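Local atomic coordinates of 11S globulin seed storage protein (Amaranthus hypochondriacus, PDB entry 3QAC), a protein that probably serves as a seed storage protein, a nutrient reservoir assembled from two-cupin subunits. Residues Arg356-Ile359 against Gln365-Phe368; Val310-Phe313 against Leu318-Leu321. One frame throughout, in Å; residues are numbered along the deposited sequence.

In the fold
Both interactions lie in the second cupin domain, but they join different elements, with centres 29 Å apart and nearest atoms about 19 Å apart. Interaction 2 comes first in the chain: it folds a loop onto the short helix that follows it, beside a strand of the first cupin domain. Interaction 1 lies near the turn of the hairpin formed by strands 354-360 and 366-373, farther from the chain's centre and within reach of a second subunit. Both contacts are largely buried, though interaction 2 has an exposed arginine at its margin. Their chemistry differs: main-chain hydrogen bonds pair the strands of interaction 1, whereas interaction 2 depends on van der Waals contact.

Interaction 1. Residues Arg356-Ile359 against Gln365-Phe368; sequences RIQI and QSVF
The aromatic ring of Phe-368 meets Ile-357 at its edge, where CB lies in the ring plane 3.8 Å from CE1; Ile-359 CD1 and the carbonyl oxygen Ile-357 O approach the ring obliquely. The setting is a beta hairpin of the cupin domain carrying a classic beta bulge, in which Val-367 and Phe-368 both face Ile-359. Its oxygen, Ile-359 O, therefore takes two N-H groups, a short, nearly straight bond from Val-367 N (2.7 Å, 170° at the hydrogen) and a weak one from Phe-368 N. The return bond runs from Ile-359 N to Phe-368 O at 3.0 Å. Large apolar side chains suit this buried face: Phe-368 CB packs on Ile-359 CB at 3.7 Å, and CG anti to the backbone N (chi1 -166°) leans the ring past Ile-359 to Ile-357 on the partner strand.

Gln-358 lies on the other face of the strand from Ile-357 and Ile-359. Its extended chain carries NE2 to Ser-366 OG, a weak but straight bond of 3.3 Å, while the other end of the amide, OE1, accepts from the backbone N of Glu-216 of the second subunit. An amide suits this place because it donates and accepts at once; an alanine here would probably leave that Glu-216 N-H without its acceptor and Ser-366 OG without the amide donor. Ser-366 OG itself gives a weak bond to Phe-368 O. At the bulge, Val-367 CG2 packs across Ile-359 at about a right angle, 3.7 Å from its CG2.

Interaction 2. Residues Val310-Phe313 against Leu318-Leu321; sequences VNSF and LRHL
An Asx turn starts the loop between strand 305-310 and the short helix 318-321 of the second cupin domain, and Asn-311, which makes the turn, touches Leu-318 through its main chain. Asn-311 OD1 accepts from Phe-313 N at 3.1 Å, with the donor above the carbonyl plane. Asparagine suits the position because its short amide can fold back onto the chain two residues ahead and bend it as the strand ends.

The turned loop meets the first two residues of the helix. Leu-318 points toward it and uses one methyl: CD1 lies 3.4 Å from Asn-311 O and 3.6 Å from Val-310 CG1, the valine and leucine side chains crossing at about a right angle. Val-310 has CG1 anti to the backbone N (chi1 -170°), which places this branch against the leucine. A branched apolar residue on each side suits this buried end of the contact.

Ser-312 is small enough to let the helix come close, with OG 3.6 Å from Leu-318 C. Its hydroxyl is hydrogen-bonded to Glu-404 OE2, so this buried polar group is provided for. The Arg-319 chain bends at chi2 and chi3 and brings its guanidinium back over the loop. Ser-312 O lies over one face of that flat group, 3.3 Å from NH1, but at an angle too poor for a hydrogen bond. Arg-319 also touches Glu-404, the partner of the serine hydroxyl, and a carboxylate so near may help to keep the positive charge here.

Around the contact, Val-310 is hydrogen-bonded through its backbone to Ala-325 in strand 324-330. Strand 138-142, from the first cupin domain, packs against it: Ile-139 touches Val-310, and Ala-141 touches both Leu-318 and Leu-321, which places loop and helix where the two cupin domains meet.

Interaction 1. Residues Arg356-Ile359 against Gln365-Phe368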
loop_
_atom_site.group_PDB
_atom_site.type_symbol
_atom_site.label_atom_id
_atom_site.label_comp_id
_atom_site.label_asym_id
_atom_site.label_seq_id
_atom_site.Cartn_x
_atom_site.Cartn_y
_atom_site.Cartn_z
ATOM N N ARG A 356 -35.304 4.128 -1.852
ATOM C CA ARG A 356 -34.972 4.342 -3.254
ATOM C C ARG A 356 -33.540 4.878 -3.265
ATOM O O ARG A 356 -33.248 5.981 -2.793
ATOM C CB ARG A 356 -35.973 5.287 -3.956
ATOM C CG ARG A 356 -35.417 6.131 -5.134
ATOM C CD ARG A 356 -36.154 5.912 -6.477
ATOM N NE ARG A 356 -36.124 4.512 -6.910
ATOM C CZ ARG A 356 -36.460 4.072 -8.128
ATOM N NH1 ARG A 356 -36.851 4.925 -9.075
ATOM N NH2 ARG A 356 -36.398 2.770 -8.409
ATOM N N ILE A 357 -32.641 4.057 -3.773
ATOM C CA ILE A 357 -31.249 4.421 -3.814
ATOM C C ILE A 357 -30.866 4.677 -5.248
ATOM O O ILE A 357 -31.149 3.884 -6.138
ATOM C CB ILE A 357 -30.370 3.323 -3.169
ATOM C CG1 ILE A 357 -30.694 3.234 -1.674
ATOM C CG2 ILE A 357 -28.892 3.624 -3.375
ATOM C CD1 ILE A 357 -30.124 2.025 -0.993
ATOM N N GLN A 358 -30.244 5.815 -5.482
ATOM C CA GLN A 358 -29.762 6.094 -6.817
ATOM C C GLN A 358 -28.272 6.464 -6.803
ATOM O O GLN A 358 -27.812 7.278 -5.976
ATOM C CB GLN A 358 -30.622 7.148 -7.524
ATOM C CG GLN A 358 -30.243 7.280 -8.996
ATOM C CD GLN A 358 -31.150 8.201 -9.793
ATOM O OE1 GLN A 358 -31.857 9.056 -9.238
ATOM N NE2 GLN A 358 -31.119 8.041 -11.108
ATOM N N ILE A 359 -27.534 5.836 -7.720
ATOM C CA ILE A 359 -26.091 5.938 -7.779
ATOM C C ILE A 359 -25.676 6.300 -9.194
ATOM O O ILE A 359 -26.197 5.752 -10.179
ATOM C CB ILE A 359 -25.431 4.613 -7.362
ATOM C CG1 ILE A 359 -25.945 4.177 -5.993
ATOM C CG2 ILE A 359 -23.905 4.702 -7.427
ATOM C CD1 ILE A 359 -25.387 2.849 -5.545
ATOM N N GLN A 365 -23.954 8.885 -15.633
ATOM C CA GLN A 365 -24.963 7.860 -15.888
ATOM C C GLN A 365 -25.406 7.225 -14.588
ATOM O O GLN A 365 -24.578 6.924 -13.723
ATOM C CB GLN A 365 -24.408 6.768 -16.820
ATOM C CG GLN A 365 -24.098 7.254 -18.227
ATOM C CD GLN A 365 -25.256 8.053 -18.826
ATOM O OE1 GLN A 365 -26.359 7.522 -19.025
ATOM N NE2 GLN A 365 -25.012 9.335 -19.105
ATOM N N SER A 366 -26.711 7.016 -14.452
ATOM C CA SER A 366 -27.240 6.259 -13.330
ATOM C C SER A 366 -26.791 4.816 -13.492
ATOM O O SER A 366 -26.879 4.260 -14.578
ATOM C CB SER A 366 -28.764 6.346 -13.292
ATOM O OG SER A 366 -29.306 5.487 -12.296
ATOM N N VAL A 367 -26.265 4.209 -12.438
ATOM C CA VAL A 367 -25.839 2.819 -12.551
ATOM C C VAL A 367 -26.686 2.017 -11.609
ATOM O O VAL A 367 -26.562 0.808 -11.499
ATOM C CB VAL A 367 -24.354 2.631 -12.225
ATOM C CG1 VAL A 367 -23.493 3.258 -13.333
ATOM C CG2 VAL A 367 -24.017 3.212 -10.826
ATOM N N PHE A 368 -27.579 2.721 -10.942
ATOM C CA PHE A 368 -28.407 2.106 -9.937
ATOM C C PHE A 368 -29.561 3.031 -9.628
ATOM O O PHE A 368 -29.369 4.222 -9.377
ATOM C CB PHE A 368 -27.604 1.853 -8.660
ATOM C CG PHE A 368 -28.291 0.944 -7.712
ATOM C CD1 PHE A 368 -28.907 1.438 -6.581
ATOM C CD2 PHE A 368 -28.354 -0.419 -7.975
ATOM C CE1 PHE A 368 -29.553 0.585 -5.709
ATOM C CE2 PHE A 368 -29.000 -1.269 -7.124
ATOM C CZ PHE A 368 -29.609 -0.769 -5.986
#

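Interaction 2. Residues Val310-Phe313 against Leu318-Leu321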
loop_
_atom_site.group_PDB
_atom_site.type_symbol
_atom_site.label_atom_id
_atom_site.label_comp_id
_atom_site.label_asym_id
_atom_site.label_seq_id
_atom_site.Cartn_x
_atom_site.Cartn_y
_atom_site.Cartn_z
ATOM N N VAL A 310 -17.927 5.148 12.595
ATOM C CA VAL A 310 -16.850 4.480 13.295
ATOM C C VAL A 310 -15.601 4.659 12.459
ATOM O O VAL A 310 -15.522 4.178 11.316
ATOM C CB VAL A 310 -17.099 2.989 13.429
ATOM C CG1 VAL A 310 -16.074 2.382 14.378
ATOM C CG2 VAL A 310 -18.491 2.747 13.917
ATOM N N ASN A 311 -14.640 5.371 13.029
ATOM C CA ASN A 311 -13.341 5.554 12.410
ATOM C C ASN A 311 -12.233 5.440 13.450
ATOM O O ASN A 311 -12.419 4.828 14.487
ATOM C CB ASN A 311 -13.272 6.878 11.654
ATOM C CG ASN A 311 -13.501 8.090 12.554
ATOM O OD1 ASN A 311 -13.350 8.018 13.773
ATOM N ND2 ASN A 311 -13.862 9.212 11.943
ATOM N N SER A 312 -11.079 6.007 13.143
ATOM C CA SER A 312 -9.878 5.803 13.936
ATOM C C SER A 312 -9.895 6.556 15.266
ATOM O O SER A 312 -9.062 6.301 16.124
ATOM C CB SER A 312 -8.653 6.245 13.140
ATOM O OG SER A 312 -8.480 5.451 11.987
ATOM N N PHE A 313 -10.833 7.483 15.426
ATOM C CA PHE A 313 -10.918 8.288 16.649
ATOM C C PHE A 313 -11.742 7.612 17.740
ATOM O O PHE A 313 -11.337 7.584 18.895
ATOM C CB PHE A 313 -11.434 9.694 16.338
ATOM C CG PHE A 313 -10.729 10.323 15.182
ATOM C CD1 PHE A 313 -9.417 10.757 15.312
ATOM C CD2 PHE A 313 -11.350 10.428 13.945
ATOM C CE1 PHE A 313 -8.744 11.308 14.233
ATOM C CE2 PHE A 313 -10.692 10.983 12.858
ATOM C CZ PHE A 313 -9.382 11.421 13.001
ATOM N N LEU A 318 -8.797 0.919 14.085
ATOM C CA LEU A 318 -9.069 1.136 12.675
ATOM C C LEU A 318 -7.926 1.881 12.013
ATOM O O LEU A 318 -7.863 1.970 10.784
ATOM C CB LEU A 318 -10.377 1.897 12.478
ATOM C CG LEU A 318 -11.582 1.125 12.994
ATOM C CD1 LEU A 318 -12.864 1.914 12.768
ATOM C CD2 LEU A 318 -11.622 -0.228 12.313
ATOM N N ARG A 319 -7.038 2.450 12.824
ATOM C CA ARG A 319 -5.841 3.067 12.281
ATOM C C ARG A 319 -5.042 1.951 11.609
ATOM O O ARG A 319 -4.409 2.151 10.580
ATOM C CB ARG A 319 -5.026 3.734 13.398
ATOM C CG ARG A 319 -4.123 4.895 12.962
ATOM C CD ARG A 319 -4.391 6.161 13.812
ATOM N NE ARG A 319 -4.811 5.814 15.173
ATOM C CZ ARG A 319 -5.586 6.566 15.956
ATOM N NH1 ARG A 319 -5.904 6.125 17.165
ATOM N NH2 ARG A 319 -6.057 7.741 15.544
ATOM N N HIS A 320 -5.090 0.763 12.187
ATOM C CA HIS A 320 -4.348 -0.355 11.623
ATOM C C HIS A 320 -5.062 -1.045 10.456
ATOM O O HIS A 320 -4.435 -1.376 9.451
ATOM C CB HIS A 320 -3.942 -1.361 12.700
ATOM C CG HIS A 320 -2.599 -1.074 13.292
ATOM N ND1 HIS A 320 -1.422 -1.461 12.685
ATOM C CD2 HIS A 320 -2.246 -0.401 14.415
ATOM C CE1 HIS A 320 -0.400 -1.057 13.421
ATOM N NE2 HIS A 320 -0.872 -0.413 14.475
ATOM N N LEU A 321 -6.365 -1.245 10.589
ATOM C CA LEU A 321 -7.128 -1.885 9.530
ATOM C C LEU A 321 -7.335 -0.984 8.320
ATOM O O LEU A 321 -7.531 -1.478 7.225
ATOM C CB LEU A 321 -8.478 -2.353 10.044
ATOM C CG LEU A 321 -8.486 -3.217 11.299
ATOM C CD1 LEU A 321 -9.573 -4.252 11.108
ATOM C CD2 LEU A 321 -7.140 -3.866 11.532
#